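Local structure of type II secretion system protein L (6GHU) at residues R47-S50 with R51-S55. The protein helps assemble the inner-membrane platform of the type II secretion system, linking the cytoplasmic energy-providing protein XcpR to the rest of the machinery. Residues are numbered along the deposited sequence; the frame is centred on the assembly and turned at random. Where two conformers were deposited one is given.
Sequences RLRS and RLSES
Arg51 folds back over Arg47, one helical turn earlier, and lays a face of its guanidinium on the aliphatic part of that side chain: Arg47 CG sits 3.5 Å from Arg51 NH1, above the plane and offset toward its rim. The fold arises at the second torsion of Arg51 (chi2 -57°). The two guanidinium planes are turned 55° apart, and Arg47 NE, beyond a bend at chi3 (68°), forms a salt bridge with Glu16. The backbone of the same turn is joined by Arg51 N donating to Arg47 O at 2.8 Å, one of four i to i+4 bonds that join 47-50 to 51-54; Ser55 N on Arg51 O continues the pattern.

A water joins the polar face. It lies 2.5 Å from Ser50 OG, weakly accepts from Arg51 NH1 and, in the conformer given, also donates to Glu54 OE2. On the buried face, Leu48 CD1 meets Leu52 CG at 3.9 Å, with Leu75 of strand 70-77 touching both leucines. At the helix end, Ser55 OG turns back to donate to Leu52 O at 2.7 Å and also bonds Gln8, tying this end to helix 3-14.

Helix 42-54 is thus amphipathic, packing its leucines against helix 3-14 and the antiparallel sheet of this ferredoxin-like domain. On its polar side, Glu16 probably offsets the charge of Arg47, while the packing of the Arg51 guanidinium face against Arg47 CG lets the two chains lie close with Arg47 NE and Arg51 NH2 still 4.9 Å apart.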
loop_
_atom_site.group_PDB
_atom_site.type_symbol
_atom_site.label_atom_id
_atom_site.label_comp_id
_atom_site.label_asym_id
_atom_site.label_seq_id
_atom_site.Cartn_x
_atom_site.Cartn_y
_atom_site.Cartn_z
ATOM N N ARG A 47 12.012 -14.526 8.045
ATOM C CA ARG A 47 10.764 -15.275 8.077
ATOM C C ARG A 47 9.693 -14.563 7.263
ATOM O O ARG A 47 8.957 -15.195 6.501
ATOM C CB ARG A 47 10.308 -15.471 9.522
ATOM C CG ARG A 47 9.116 -16.401 9.669
ATOM C CD ARG A 47 8.896 -16.784 11.117
ATOM N NE ARG A 47 8.468 -15.643 11.921
ATOM C CZ ARG A 47 8.649 -15.536 13.233
ATOM N NH1 ARG A 47 9.265 -16.497 13.907
ATOM N NH2 ARG A 47 8.223 -14.456 13.876
ATOM N N LEU A 48 9.604 -13.241 7.406
ATOM C CA LEU A 48 8.650 -12.464 6.626
ATOM C C LEU A 48 8.923 -12.580 5.129
ATOM O O LEU A 48 7.989 -12.719 4.332
ATOM C CB LEU A 48 8.695 -11.001 7.065
ATOM C CG LEU A 48 7.896 -10.037 6.185
ATOM C CD1 LEU A 48 6.446 -10.478 6.101
ATOM C CD2 LEU A 48 7.991 -8.628 6.719
ATOM N N ARG A 49 10.190 -12.502 4.720
ATOM C CA ARG A 49 10.511 -12.695 3.309
ATOM C C ARG A 49 10.039 -14.064 2.844
ATOM O O ARG A 49 9.415 -14.194 1.784
ATOM C CB ARG A 49 12.013 -12.545 3.076
ATOM C CG ARG A 49 12.432 -12.625 1.607
ATOM C CD ARG A 49 13.803 -13.268 1.442
ATOM N NE ARG A 49 13.834 -14.624 1.990
ATOM C CZ ARG A 49 13.327 -15.696 1.387
ATOM N NH1 ARG A 49 12.738 -15.590 0.205
ATOM N NH2 ARG A 49 13.403 -16.883 1.973
ATOM N N SER A 50 10.336 -15.097 3.634
ATOM C CA SER A 50 9.939 -16.457 3.285
ATOM C C SER A 50 8.426 -16.581 3.168
ATOM O O SER A 50 7.922 -17.239 2.253
ATOM C CB SER A 50 10.473 -17.436 4.335
ATOM O OG SER A 50 10.235 -18.775 3.947
ATOM N N ARG A 51 7.687 -15.944 4.079
ATOM C CA ARG A 51 6.229 -16.013 4.037
ATOM C C ARG A 51 5.670 -15.295 2.811
ATOM O O ARG A 51 4.710 -15.770 2.190
ATOM C CB ARG A 51 5.637 -15.407 5.309
ATOM C CG ARG A 51 5.958 -16.161 6.592
ATOM C CD ARG A 51 5.513 -17.597 6.525
ATOM N NE ARG A 51 5.587 -18.259 7.829
ATOM C CZ ARG A 51 6.665 -18.876 8.307
ATOM N NH1 ARG A 51 7.789 -18.923 7.601
ATOM N NH2 ARG A 51 6.618 -19.449 9.504
ATOM N N LEU A 52 6.233 -14.137 2.466
ATOM C CA LEU A 52 5.778 -13.422 1.279
ATOM C C LEU A 52 6.028 -14.244 0.025
ATOM O O LEU A 52 5.166 -14.331 -0.856
ATOM C CB LEU A 52 6.482 -12.073 1.177
ATOM C CG LEU A 52 6.103 -11.060 2.254
ATOM C CD1 LEU A 52 7.112 -9.941 2.284
ATOM C CD2 LEU A 52 4.698 -10.523 2.002
ATOM N N SER A 53 7.209 -14.854 -0.067
ATOM C CA SER A 53 7.529 -15.699 -1.212
ATOM C C SER A 53 6.633 -16.928 -1.249
ATOM O O SER A 53 6.123 -17.300 -2.309
ATOM C CB SER A 53 9.004 -16.100 -1.155
ATOM O OG SER A 53 9.325 -17.028 -2.174
ATOM N N GLU A 54 6.432 -17.570 -0.092
ATOM C CA GLU A 54 5.547 -18.726 0.003
ATOM C C GLU A 54 4.138 -18.390 -0.474
ATOM O O GLU A 54 3.448 -19.239 -1.048
ATOM C CB GLU A 54 5.523 -19.225 1.452
ATOM C CG GLU A 54 4.266 -19.983 1.866
ATOM C CD GLU A 54 4.240 -20.288 3.351
ATOM O OE1 GLU A 54 3.249 -19.901 4.016
ATOM O OE2 GLU A 54 5.214 -20.900 3.851
ATOM N N SER A 55 3.684 -17.167 -0.213
ATOM C CA SER A 55 2.341 -16.785 -0.636
ATOM C C SER A 55 2.247 -16.541 -2.133
ATOM O O SER A 55 1.146 -16.274 -2.625
ATOM C CB SER A 55 1.890 -15.527 0.102
ATOM O OG SER A 55 2.535 -14.384 -0.431
HETATM O O HOH W 1 7.951 -19.574 4.435
#